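Long-range contacts in D-alanyl-D-alanine carboxypeptidase (Streptococcus pneumoniae R6, PDB 1XP4), which probably trims the C-terminal D-alanine from peptidoglycan precursor peptides as a serine-type carboxypeptidase of the peptidase S11 family: residues 62-68 with 89-94; 83-87 with 198-203; 284-289 with 307-313; 294-299 with 332-338. All coordinates share one frame; numbering follows the deposited sequence.

Contact 1 of 4, residues 62-68 with 89-94; sequences LSTPVDI and RNYTVE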
loop_
_atom_site.group_PDB
_atom_site.type_symbol
_atom_site.label_atom_id
_atom_site.label_comp_id
_atom_site.label_asym_id
_atom_site.label_seq_id
_atom_site.Cartn_x
_atom_site.Cartn_y
_atom_site.Cartn_z
ATOM N N LEU A 62 -2.748 -2.958 -20.901
ATOM C CA LEU A 62 -3.451 -4.073 -20.286
ATOM C C LEU A 62 -3.676 -5.267 -21.210
ATOM O O LEU A 62 -3.673 -6.407 -20.752
ATOM C CB LEU A 62 -4.788 -3.596 -19.713
ATOM C CG LEU A 62 -4.617 -2.683 -18.486
ATOM C CD1 LEU A 62 -5.932 -2.072 -18.073
ATOM C CD2 LEU A 62 -4.029 -3.484 -17.336
ATOM N N SER A 63 -3.852 -5.024 -22.506
ATOM C CA SER A 63 -4.101 -6.127 -23.438
ATOM C C SER A 63 -2.857 -6.642 -24.151
ATOM O O SER A 63 -2.942 -7.516 -25.019
ATOM C CB SER A 63 -5.127 -5.701 -24.482
ATOM O OG SER A 63 -4.554 -4.784 -25.394
ATOM N N THR A 64 -1.700 -6.097 -23.788
ATOM C CA THR A 64 -0.441 -6.501 -24.400
ATOM C C THR A 64 -0.114 -7.973 -24.143
ATOM O O THR A 64 -0.072 -8.423 -22.997
ATOM C CB THR A 64 0.748 -5.650 -23.870
ATOM O OG1 THR A 64 0.527 -4.263 -24.163
ATOM C CG2 THR A 64 2.063 -6.103 -24.513
ATOM N N PRO A 65 0.098 -8.746 -25.217
ATOM C CA PRO A 65 0.435 -10.172 -25.122
ATOM C C PRO A 65 1.829 -10.326 -24.511
ATOM O O PRO A 65 2.764 -9.621 -24.901
ATOM C CB PRO A 65 0.406 -10.627 -26.578
ATOM C CG PRO A 65 -0.634 -9.748 -27.174
ATOM C CD PRO A 65 -0.298 -8.397 -26.590
ATOM N N VAL A 66 1.967 -11.240 -23.556
ATOM C CA VAL A 66 3.255 -11.468 -22.908
ATOM C C VAL A 66 3.660 -12.933 -23.017
ATOM O O VAL A 66 2.934 -13.821 -22.566
ATOM C CB VAL A 66 3.222 -11.081 -21.403
ATOM C CG1 VAL A 66 4.581 -11.322 -20.775
ATOM C CG2 VAL A 66 2.846 -9.622 -21.243
ATOM N N ASP A 67 4.821 -13.170 -23.627
ATOM C CA ASP A 67 5.361 -14.520 -23.798
ATOM C C ASP A 67 5.799 -15.067 -22.450
ATOM O O ASP A 67 6.161 -14.321 -21.545
ATOM C CB ASP A 67 6.560 -14.497 -24.759
ATOM C CG ASP A 67 7.316 -15.820 -24.805
ATOM O OD1 ASP A 67 6.764 -16.831 -25.293
ATOM O OD2 ASP A 67 8.478 -15.845 -24.350
ATOM N N ILE A 68 5.774 -16.383 -22.327
ATOM C CA ILE A 68 6.159 -17.029 -21.091
ATOM C C ILE A 68 7.320 -17.985 -21.353
ATOM O O ILE A 68 7.122 -19.124 -21.735
ATOM C CB ILE A 68 4.915 -17.712 -20.495
ATOM C CG1 ILE A 68 3.938 -16.606 -20.087
ATOM C CG2 ILE A 68 5.277 -18.573 -19.303
ATOM C CD1 ILE A 68 2.605 -17.077 -19.625
ATOM N N ARG A 89 1.582 -20.388 -22.933
ATOM C CA ARG A 89 2.795 -19.567 -22.868
ATOM C C ARG A 89 2.710 -18.143 -23.431
ATOM O O ARG A 89 3.711 -17.585 -23.868
ATOM C CB ARG A 89 3.965 -20.304 -23.533
ATOM C CG ARG A 89 4.602 -21.408 -22.688
ATOM C CD ARG A 89 5.291 -22.420 -23.595
ATOM N NE ARG A 89 6.676 -22.712 -23.226
ATOM C CZ ARG A 89 7.658 -21.816 -23.222
ATOM N NH1 ARG A 89 7.412 -20.565 -23.559
ATOM N NH2 ARG A 89 8.888 -22.174 -22.903
ATOM N N ASN A 90 1.520 -17.557 -23.425
ATOM C CA ASN A 90 1.360 -16.189 -23.899
ATOM C C ASN A 90 0.058 -15.635 -23.353
ATOM O O ASN A 90 -1.028 -16.042 -23.762
ATOM C CB ASN A 90 1.353 -16.117 -25.426
ATOM C CG ASN A 90 1.462 -14.689 -25.937
ATOM O OD1 ASN A 90 0.598 -13.853 -25.666
ATOM N ND2 ASN A 90 2.537 -14.401 -26.670
ATOM N N TYR A 91 0.171 -14.710 -22.413
ATOM C CA TYR A 91 -1.009 -14.136 -21.819
ATOM C C TYR A 91 -0.935 -12.629 -21.732
ATOM O O TYR A 91 0.125 -12.032 -21.880
ATOM C CB TYR A 91 -1.244 -14.726 -20.427
ATOM C CG TYR A 91 -1.520 -16.210 -20.446
ATOM C CD1 TYR A 91 -0.472 -17.132 -20.495
ATOM C CD2 TYR A 91 -2.833 -16.695 -20.489
ATOM C CE1 TYR A 91 -0.717 -18.501 -20.600
ATOM C CE2 TYR A 91 -3.090 -18.061 -20.590
ATOM C CZ TYR A 91 -2.027 -18.956 -20.651
ATOM O OH TYR A 91 -2.268 -20.297 -20.800
ATOM N N THR A 92 -2.092 -12.036 -21.487
ATOM C CA THR A 92 -2.253 -10.602 -21.366
ATOM C C THR A 92 -1.639 -10.042 -20.082
ATOM O O THR A 92 -1.568 -10.731 -19.060
ATOM C CB THR A 92 -3.763 -10.265 -21.426
ATOM O OG1 THR A 92 -4.124 -9.976 -22.778
ATOM C CG2 THR A 92 -4.107 -9.096 -20.547
ATOM N N VAL A 93 -1.181 -8.796 -20.151
ATOM C CA VAL A 93 -0.612 -8.122 -18.993
ATOM C C VAL A 93 -1.667 -8.163 -17.888
ATOM O O VAL A 93 -1.384 -8.542 -16.754
ATOM C CB VAL A 93 -0.280 -6.637 -19.313
ATOM C CG1 VAL A 93 -0.131 -5.839 -18.023
ATOM C CG2 VAL A 93 1.002 -6.549 -20.122
ATOM N N GLU A 94 -2.886 -7.768 -18.237
ATOM C CA GLU A 94 -3.990 -7.762 -17.293
ATOM C C GLU A 94 -4.208 -9.167 -16.747
ATOM O O GLU A 94 -4.501 -9.350 -15.566
ATOM C CB GLU A 94 -5.270 -7.260 -17.977
ATOM C CG GLU A 94 -6.508 -7.228 -17.079
ATOM C CD GLU A 94 -7.728 -6.607 -17.758
ATOM O OE1 GLU A 94 -8.144 -7.106 -18.824
ATOM O OE2 GLU A 94 -8.278 -5.618 -17.224
#

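Contact 2 of 4, residues 83-87 with 198-203; sequences NIPME and FAGMTI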
loop_
_atom_site.group_PDB
_atom_site.type_symbol
_atom_site.label_atom_id
_atom_site.label_comp_id
_atom_site.label_asym_id
_atom_site.label_seq_id
_atom_site.Cartn_x
_atom_site.Cartn_y
_atom_site.Cartn_z
ATOM N N ASN A 83 1.114 -21.399 -8.419
ATOM C CA ASN A 83 1.019 -21.039 -9.819
ATOM C C ASN A 83 -0.270 -21.594 -10.395
ATOM O O ASN A 83 -1.081 -22.190 -9.685
ATOM C CB ASN A 83 2.193 -21.618 -10.604
ATOM C CG ASN A 83 3.263 -20.592 -10.908
ATOM O OD1 ASN A 83 2.973 -19.495 -11.389
ATOM N ND2 ASN A 83 4.514 -20.953 -10.648
ATOM N N ILE A 84 -0.440 -21.395 -11.694
ATOM C CA ILE A 84 -1.618 -21.862 -12.404
ATOM C C ILE A 84 -1.146 -22.294 -13.786
ATOM O O ILE A 84 -0.121 -21.823 -14.276
ATOM C CB ILE A 84 -2.669 -20.734 -12.534
ATOM C CG1 ILE A 84 -2.097 -19.572 -13.348
ATOM C CG2 ILE A 84 -3.060 -20.229 -11.159
ATOM C CD1 ILE A 84 -3.038 -18.402 -13.484
ATOM N N PRO A 85 -1.879 -23.207 -14.430
ATOM C CA PRO A 85 -1.481 -23.671 -15.760
ATOM C C PRO A 85 -1.312 -22.516 -16.737
ATOM O O PRO A 85 -2.138 -21.608 -16.770
ATOM C CB PRO A 85 -2.630 -24.590 -16.154
ATOM C CG PRO A 85 -3.111 -25.119 -14.827
ATOM C CD PRO A 85 -3.105 -23.887 -13.976
HETATM N N MSE A 86 -0.236 -22.548 -17.522
HETATM C CA MSE A 86 0.037 -21.513 -18.522
HETATM C C MSE A 86 0.547 -22.173 -19.788
HETATM O O MSE A 86 1.474 -21.688 -20.430
HETATM C CB MSE A 86 1.083 -20.533 -18.005
HETATM C CG MSE A 86 0.548 -19.570 -16.982
HETATM SE SE MSE A 86 1.908 -18.388 -16.321
HETATM C CE MSE A 86 0.959 -17.736 -14.769
ATOM N N GLU A 87 -0.082 -23.283 -20.144
ATOM C CA GLU A 87 0.317 -24.061 -21.308
ATOM C C GLU A 87 0.268 -23.344 -22.641
ATOM O O GLU A 87 0.779 -23.849 -23.629
ATOM C CB GLU A 87 -0.505 -25.352 -21.368
ATOM C CG GLU A 87 -0.109 -26.373 -20.299
ATOM C CD GLU A 87 1.384 -26.678 -20.321
ATOM O OE1 GLU A 87 1.914 -26.912 -21.431
ATOM O OE2 GLU A 87 2.025 -26.689 -19.241
ATOM N N PHE A 198 -8.827 -16.427 -15.609
ATOM C CA PHE A 198 -7.510 -16.329 -16.222
ATOM C C PHE A 198 -7.532 -17.091 -17.532
ATOM O O PHE A 198 -7.312 -18.303 -17.564
ATOM C CB PHE A 198 -6.435 -16.924 -15.318
ATOM C CG PHE A 198 -5.050 -16.815 -15.885
ATOM C CD1 PHE A 198 -4.413 -15.578 -15.953
ATOM C CD2 PHE A 198 -4.390 -17.939 -16.366
ATOM C CE1 PHE A 198 -3.135 -15.460 -16.492
ATOM C CE2 PHE A 198 -3.112 -17.836 -16.907
ATOM C CZ PHE A 198 -2.480 -16.588 -16.969
ATOM N N ALA A 199 -7.807 -16.375 -18.612
ATOM C CA ALA A 199 -7.857 -16.990 -19.926
ATOM C C ALA A 199 -8.741 -18.232 -19.919
ATOM O O ALA A 199 -8.350 -19.275 -20.441
ATOM C CB ALA A 199 -6.450 -17.353 -20.381
ATOM N N GLY A 200 -9.926 -18.127 -19.320
ATOM C CA GLY A 200 -10.821 -19.268 -19.297
ATOM C C GLY A 200 -11.062 -19.939 -17.957
ATOM O O GLY A 200 -12.201 -20.003 -17.505
HETATM N N MSE A 201 -10.017 -20.458 -17.318
HETATM C CA MSE A 201 -10.192 -21.121 -16.029
HETATM C C MSE A 201 -10.429 -20.089 -14.932
HETATM O O MSE A 201 -10.153 -18.900 -15.114
HETATM C CB MSE A 201 -8.965 -21.963 -15.677
HETATM C CG MSE A 201 -7.773 -21.143 -15.234
HETATM SE SE MSE A 201 -6.331 -22.236 -14.592
HETATM C CE MSE A 201 -7.056 -22.731 -12.876
ATOM N N THR A 202 -10.936 -20.542 -13.792
ATOM C CA THR A 202 -11.206 -19.637 -12.681
ATOM C C THR A 202 -10.089 -19.663 -11.631
ATOM O O THR A 202 -9.655 -20.733 -11.199
ATOM C CB THR A 202 -12.544 -20.003 -11.990
ATOM O OG1 THR A 202 -13.550 -20.191 -12.986
ATOM C CG2 THR A 202 -12.996 -18.894 -11.046
ATOM N N ILE A 203 -9.608 -18.489 -11.239
ATOM C CA ILE A 203 -8.582 -18.428 -10.208
ATOM C C ILE A 203 -9.241 -17.924 -8.924
ATOM O O ILE A 203 -10.196 -17.148 -8.963
ATOM C CB ILE A 203 -7.396 -17.505 -10.598
ATOM C CG1 ILE A 203 -7.871 -16.071 -10.815
ATOM C CG2 ILE A 203 -6.723 -18.034 -11.839
ATOM C CD1 ILE A 203 -6.778 -15.149 -11.236
#

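Contact 3 of 4, residues 284-289 with 307-313; sequences VQQGDA and AVAPEDI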
loop_
_atom_site.group_PDB
_atom_site.type_symbol
_atom_site.label_atom_id
_atom_site.label_comp_id
_atom_site.label_asym_id
_atom_site.label_seq_id
_atom_site.Cartn_x
_atom_site.Cartn_y
_atom_site.Cartn_z
ATOM N N VAL A 284 -13.205 20.594 10.273
ATOM C CA VAL A 284 -13.635 21.680 9.404
ATOM C C VAL A 284 -14.637 21.150 8.394
ATOM O O VAL A 284 -14.481 20.056 7.851
ATOM C CB VAL A 284 -12.445 22.333 8.654
ATOM C CG1 VAL A 284 -12.929 23.524 7.831
ATOM C CG2 VAL A 284 -11.394 22.783 9.648
ATOM N N GLN A 285 -15.673 21.942 8.159
ATOM C CA GLN A 285 -16.739 21.594 7.240
ATOM C C GLN A 285 -16.448 22.230 5.894
ATOM O O GLN A 285 -15.911 23.336 5.823
ATOM C CB GLN A 285 -18.058 22.136 7.780
ATOM C CG GLN A 285 -19.251 21.236 7.599
ATOM C CD GLN A 285 -19.811 20.783 8.931
ATOM O OE1 GLN A 285 -19.589 21.432 9.962
ATOM N NE2 GLN A 285 -20.552 19.671 8.924
ATOM N N GLN A 286 -16.801 21.532 4.824
ATOM C CA GLN A 286 -16.587 22.057 3.491
ATOM C C GLN A 286 -17.279 23.407 3.378
ATOM O O GLN A 286 -18.406 23.570 3.843
ATOM C CB GLN A 286 -17.158 21.093 2.459
ATOM C CG GLN A 286 -17.225 21.656 1.061
ATOM C CD GLN A 286 -17.864 20.687 0.103
ATOM O OE1 GLN A 286 -18.999 20.254 0.312
ATOM N NE2 GLN A 286 -17.142 20.333 -0.955
ATOM N N GLY A 287 -16.593 24.370 2.766
ATOM C CA GLY A 287 -17.141 25.705 2.593
ATOM C C GLY A 287 -16.792 26.649 3.724
ATOM O O GLY A 287 -16.836 27.869 3.564
ATOM N N ASP A 288 -16.432 26.086 4.873
ATOM C CA ASP A 288 -16.084 26.893 6.034
ATOM C C ASP A 288 -14.606 27.250 6.151
ATOM O O ASP A 288 -13.786 26.928 5.296
ATOM C CB ASP A 288 -16.548 26.190 7.308
ATOM C CG ASP A 288 -18.053 26.118 7.408
ATOM O OD1 ASP A 288 -18.737 26.743 6.571
ATOM O OD2 ASP A 288 -18.559 25.444 8.328
ATOM N N ALA A 289 -14.304 27.927 7.246
ATOM C CA ALA A 289 -12.997 28.388 7.546
ATOM C C ALA A 289 -12.573 27.994 8.952
ATOM O O ALA A 289 -13.320 28.180 9.914
ATOM C CB ALA A 289 -12.934 29.901 7.398
ATOM N N ALA A 307 -10.238 31.780 3.053
ATOM C CA ALA A 307 -9.756 30.476 2.681
ATOM C C ALA A 307 -10.406 29.493 3.633
ATOM O O ALA A 307 -10.145 29.487 4.798
ATOM C CB ALA A 307 -8.248 30.465 2.925
ATOM N N VAL A 308 -10.917 28.665 2.736
ATOM C CA VAL A 308 -11.988 27.747 3.060
ATOM C C VAL A 308 -11.658 26.308 2.692
ATOM O O VAL A 308 -10.839 26.056 1.813
ATOM C CB VAL A 308 -13.261 28.205 2.318
ATOM C CG1 VAL A 308 -14.251 27.079 2.238
ATOM C CG2 VAL A 308 -13.871 29.401 3.022
ATOM N N ALA A 309 -12.304 25.367 3.365
ATOM C CA ALA A 309 -12.135 23.932 3.045
ATOM C C ALA A 309 -12.988 23.533 1.858
ATOM O O ALA A 309 -14.157 23.881 1.790
ATOM C CB ALA A 309 -12.534 23.160 4.289
ATOM N N PRO A 310 -12.435 22.865 0.820
ATOM C CA PRO A 310 -13.500 22.657 -0.150
ATOM C C PRO A 310 -13.689 21.151 -0.359
ATOM O O PRO A 310 -13.914 20.613 -1.446
ATOM C CB PRO A 310 -12.889 23.158 -1.452
ATOM C CG PRO A 310 -11.435 22.682 -1.437
ATOM C CD PRO A 310 -11.148 22.629 0.134
ATOM N N GLU A 311 -13.603 20.490 0.797
ATOM C CA GLU A 311 -14.037 19.117 1.030
ATOM C C GLU A 311 -14.040 18.983 2.540
ATOM O O GLU A 311 -13.540 19.835 3.238
ATOM C CB GLU A 311 -13.066 18.117 0.433
ATOM C CG GLU A 311 -13.099 18.135 -1.099
ATOM C CD GLU A 311 -12.172 17.083 -1.689
ATOM O OE1 GLU A 311 -11.374 16.510 -0.958
ATOM O OE2 GLU A 311 -12.304 16.792 -2.879
ATOM N N ASP A 312 -14.628 17.903 3.067
ATOM C CA ASP A 312 -14.676 17.863 4.534
ATOM C C ASP A 312 -13.300 17.383 5.112
ATOM O O ASP A 312 -12.730 16.407 4.657
ATOM C CB ASP A 312 -15.808 16.871 4.941
ATOM C CG ASP A 312 -17.191 17.552 5.116
ATOM O OD1 ASP A 312 -17.240 18.762 5.111
ATOM O OD2 ASP A 312 -18.195 16.865 5.284
ATOM N N ILE A 313 -12.803 18.034 6.157
ATOM C CA ILE A 313 -11.531 17.661 6.748
ATOM C C ILE A 313 -11.695 16.912 8.061
ATOM O O ILE A 313 -12.385 17.372 8.972
ATOM C CB ILE A 313 -10.653 18.908 6.969
ATOM C CG1 ILE A 313 -10.398 19.591 5.620
ATOM C CG2 ILE A 313 -9.329 18.519 7.622
ATOM C CD1 ILE A 313 -9.527 20.830 5.700
#

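Contact 4 of 4, residues 294-299 with 332-338; sequences KAPVQD and DSKAIPA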
loop_
_atom_site.group_PDB
_atom_site.type_symbol
_atom_site.label_atom_id
_atom_site.label_comp_id
_atom_site.label_asym_id
_atom_site.label_seq_id
_atom_site.Cartn_x
_atom_site.Cartn_y
_atom_site.Cartn_z
ATOM N N LYS A 294 -7.683 34.007 6.737
ATOM C CA LYS A 294 -7.647 34.658 5.462
ATOM C C LYS A 294 -6.248 34.516 4.931
ATOM O O LYS A 294 -5.280 34.476 5.680
ATOM C CB LYS A 294 -7.984 36.121 5.649
ATOM C CG LYS A 294 -7.747 36.587 7.071
ATOM C CD LYS A 294 -8.460 37.901 7.360
ATOM C CE LYS A 294 -8.064 38.482 8.722
ATOM N NZ LYS A 294 -8.852 39.687 8.981
ATOM N N ALA A 295 -5.978 34.617 3.630
ATOM C CA ALA A 295 -4.608 34.667 3.127
ATOM C C ALA A 295 -4.381 35.838 2.181
ATOM O O ALA A 295 -5.087 35.996 1.194
ATOM C CB ALA A 295 -4.272 33.366 2.428
ATOM N N PRO A 296 -3.382 36.674 2.484
ATOM C CA PRO A 296 -2.969 37.861 1.739
ATOM C C PRO A 296 -2.881 37.810 0.212
ATOM O O PRO A 296 -2.475 36.806 -0.375
ATOM C CB PRO A 296 -1.635 38.196 2.387
ATOM C CG PRO A 296 -1.942 37.940 3.822
ATOM C CD PRO A 296 -2.644 36.598 3.761
ATOM N N VAL A 297 -3.274 38.923 -0.406
ATOM C CA VAL A 297 -3.247 39.289 -1.803
ATOM C C VAL A 297 -2.884 40.763 -1.830
ATOM O O VAL A 297 -3.232 41.535 -0.941
ATOM C CB VAL A 297 -4.663 39.023 -2.400
ATOM C CG1 VAL A 297 -4.761 39.473 -3.870
ATOM C CG2 VAL A 297 -4.961 37.520 -2.345
ATOM N N GLN A 298 -2.087 41.113 -2.831
ATOM C CA GLN A 298 -1.510 42.430 -2.829
ATOM C C GLN A 298 -1.883 43.078 -4.132
ATOM O O GLN A 298 -1.009 43.483 -4.876
ATOM C CB GLN A 298 0.020 42.238 -2.809
ATOM C CG GLN A 298 0.494 41.601 -4.123
ATOM C CD GLN A 298 2.001 41.510 -4.201
ATOM O OE1 GLN A 298 2.580 41.271 -5.252
ATOM N NE2 GLN A 298 2.635 41.587 -3.013
ATOM N N ASP A 299 -3.231 43.121 -4.433
ATOM C CA ASP A 299 -3.840 43.848 -5.606
ATOM C C ASP A 299 -5.386 43.707 -5.713
ATOM O O ASP A 299 -5.888 43.018 -6.576
ATOM C CB ASP A 299 -3.365 43.361 -7.004
ATOM C CG ASP A 299 -1.860 43.263 -7.260
ATOM O OD1 ASP A 299 -1.413 42.138 -7.291
ATOM O OD2 ASP A 299 -1.279 44.170 -7.869
ATOM N N ASP A 332 -0.422 30.700 5.389
ATOM C CA ASP A 332 -0.639 30.960 3.998
ATOM C C ASP A 332 0.598 30.507 3.212
ATOM O O ASP A 332 1.558 29.956 3.740
ATOM C CB ASP A 332 -0.885 32.466 3.851
ATOM C CG ASP A 332 -1.196 33.009 5.247
ATOM O OD1 ASP A 332 -0.844 32.316 6.202
ATOM O OD2 ASP A 332 -1.805 34.056 5.399
ATOM N N SER A 333 0.509 30.612 1.866
ATOM C CA SER A 333 1.770 30.770 1.188
ATOM C C SER A 333 1.898 32.234 0.758
ATOM O O SER A 333 1.025 32.779 0.110
ATOM C CB SER A 333 1.828 29.775 0.036
ATOM O OG SER A 333 1.013 28.672 0.426
ATOM N N LYS A 334 3.047 32.868 1.099
ATOM C CA LYS A 334 2.952 34.304 1.484
ATOM C C LYS A 334 2.274 35.198 0.446
ATOM O O LYS A 334 1.880 34.742 -0.601
ATOM C CB LYS A 334 4.228 34.890 2.053
ATOM C CG LYS A 334 5.285 33.825 2.396
ATOM C CD LYS A 334 6.647 34.143 1.768
ATOM C CE LYS A 334 7.181 35.531 2.156
ATOM N NZ LYS A 334 8.647 35.498 2.249
ATOM N N ALA A 335 2.066 36.487 0.849
ATOM C CA ALA A 335 0.988 37.315 0.305
ATOM C C ALA A 335 0.980 37.506 -1.230
ATOM O O ALA A 335 1.853 38.176 -1.798
ATOM C CB ALA A 335 1.105 38.673 0.959
ATOM N N ILE A 336 -0.007 37.035 -1.990
ATOM C CA ILE A 336 0.295 36.637 -3.329
ATOM C C ILE A 336 -0.240 37.586 -4.380
ATOM O O ILE A 336 -1.383 37.974 -4.487
ATOM C CB ILE A 336 -0.193 35.159 -3.491
ATOM C CG1 ILE A 336 -1.537 35.018 -4.225
ATOM C CG2 ILE A 336 -0.377 34.482 -2.121
ATOM C CD1 ILE A 336 -2.737 34.943 -3.264
ATOM N N PRO A 337 0.056 37.580 -5.716
ATOM C CA PRO A 337 -0.505 38.554 -6.643
ATOM C C PRO A 337 -1.977 38.285 -6.972
ATOM O O PRO A 337 -2.585 37.258 -6.584
ATOM C CB PRO A 337 0.324 38.511 -7.949
ATOM C CG PRO A 337 1.180 37.246 -7.947
ATOM C CD PRO A 337 0.961 36.677 -6.448
ATOM N N ALA A 338 -2.622 39.272 -7.583
ATOM C CA ALA A 338 -3.980 39.100 -8.085
ATOM C C ALA A 338 -3.906 39.234 -9.602
ATOM O O ALA A 338 -2.895 39.694 -10.131
ATOM C CB ALA A 338 -4.910 40.155 -7.511
#

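Contact 1 of 4, residues 62-68 with 89-94
V66 and Y91 form the hydrogen-bonded pair at the middle of a small two-stranded antiparallel sheet, 65-67 against 90-92, in the D-alanyl-D-alanine carboxypeptidase part of the chain. V66 N donates a hydrogen bond to Y91 O at 2.6 Å, and Y91 N donates one back to V66 O at 2.9 Å. Beyond the strands the ladder continues with I68 N to R89 O at 2.8 Å. At that end the R89 guanidinium makes a salt bridge with D70. At the other end, where helix 93-103 begins, V93 N makes a weak bond to T64 O.

N90 lies on the same sheet face as P65, D67 and T92, and its side chain leans over strand 65-67. Its CB is 4.0 Å from V66 O. CG stands anti to the backbone N (chi1 -169°), a torsion that carries the amide across to the partner strand. There OD1 rests 3.4 Å from P65 CB, while ND2 comes 4.0 Å from D67 N, too far for a bond.

The other face holds V66 and Y91, covered in part by L96 of helix 93-103. Where the strand gives way to the helix, V66 CG2 packs 3.8 Å from V93 CG2.

Contact 2 of 4, residues 83-87 with 198-203
I84 and F198 meet where an extended loop, 83-87, lies against the tip of the beta hairpin formed by strands 195-198 and 201-204. F198 N bonds to M201 O at 2.8 Å, closing the hairpin around A199 and G200.

The principal contact is CH-pi. I84 CD1 sits over one face of the F198 ring, 3.5 Å from the centroid and 22° off the ring normal. I84 CG1 lies between its own backbone N and carbonyl carbon (chi1 62°), and the extended chain beyond it delivers CD1 to the ring. Y91, from a neighbouring strand, also stacks with F198.

The other contacts are mostly apolar. I84 CD1 touches I203 CG2 at 4.1 Å as well, bridging the ring and the next strand. M86, a selenomethionine, crosses F198 at about a right angle, its CG 4.1 Å from F198 CE2; its side chain also reaches helix 106-117.

The carbonyl oxygen P85 O lies near the ring plane at its edge, 3.9 Å from F198 CE2. More exposed is the selenomethionine M201, whose chain bends at its last torsion and sets SE 3.7 Å from P85 CD.

Contact 3 of 4, residues 284-289 with 307-313
G287 and A309 join the two segments through one of several backbone hydrogen bonds: G287 N reaches A309 O at 2.7 Å, almost straight at 178°. A309 N in turn bonds to D288 O at 2.9 Å, meeting it nearly along the carbonyl bond. At the strand end, I313 N bonds to V284 O at 3.1 Å in an antiparallel hydrogen-bonded pair. Between these bonds the first segment folds into a type II beta turn from Q285 to D288, closed by D288 N to Q285 O at 3.0 Å, with G287 at its third position.

Two side chains add polar links to backbone atoms. D312 OD1 accepts from Q286 N at 2.8 Å, so a carboxylate grips the second residue of the turn; its OD2 makes a long, weak ion pair with K282. The Q286 side chain, extended with CG anti to the backbone N (chi1 169°), sends NE2 to P310 O in a weak bond of 3.3 Å.

Apolar contact comes from V284, whose CG1 meets A309 CB at 3.6 Å and whose CB faces I313 CB.

V284 and I313 both pack on L349 of strand 345-350, and A309 touches M371 of strand 368-373. The turn follows directly on strand 278-284, and strand 307-308, at the edge of the three-stranded sheet, runs beside it.

Contact 4 of 4, residues 294-299 with 332-338
P296 and A335, V297 and I336, Q298 and P337, D299 and A338 face one another in order, so the two loops run in the same direction, tied by I336 N to P296 O at 3.0 Å. The donor stands above the P296 carbonyl plane rather than in it, with the bond itself fairly straight at 162°.

V297 spreads its two methyl branches along the partner loop. CG1, anti to the backbone N (chi1 176°), touches A338 CB at 3.7 Å, while CG2 crosses to I336 CD1 at 3.5 Å. At the start of the run, A295 CB packs on D332 CB at 3.8 Å, and the D332 and P296 side chains cross at about a right angle, with OD2 on the CD side of the ring. V297 also touches V305 and L340.

At the far end D299 serves as acceptor: A338 N bonds to its OD1 at 3.1 Å, arriving on the anti side and 28° out of the carboxylate plane.

Both donors are backbone N-H groups and one acceptor is a carboxylate, so at this surface position the pairing of the two loops rests on two bonds and a small cluster of methyls from V297, I336 and A338, without a regular sheet ladder.

How the contacts relate
The four contacts fall into two groups, one in each part of the chain. Contacts 1 and 2 belong to the carboxypeptidase part; their centres lie 12 Å apart and they interlock, Y91 CE2 reaching A199 CB at 3.4 Å while I68 packs on M86. Contact 2 comes nearer the predicted active site: the I84 side chain is about 9 Å from that of S104, and the M86 side chain about 9 Å from that of K44. Contacts 3 and 4 belong to the C-terminal domain, with centres 19 Å apart and nearest atoms about 5 Å, close but not touching. Between contacts 2 and 4 the centres are 59 Å apart, on opposite sides of the chain's centre.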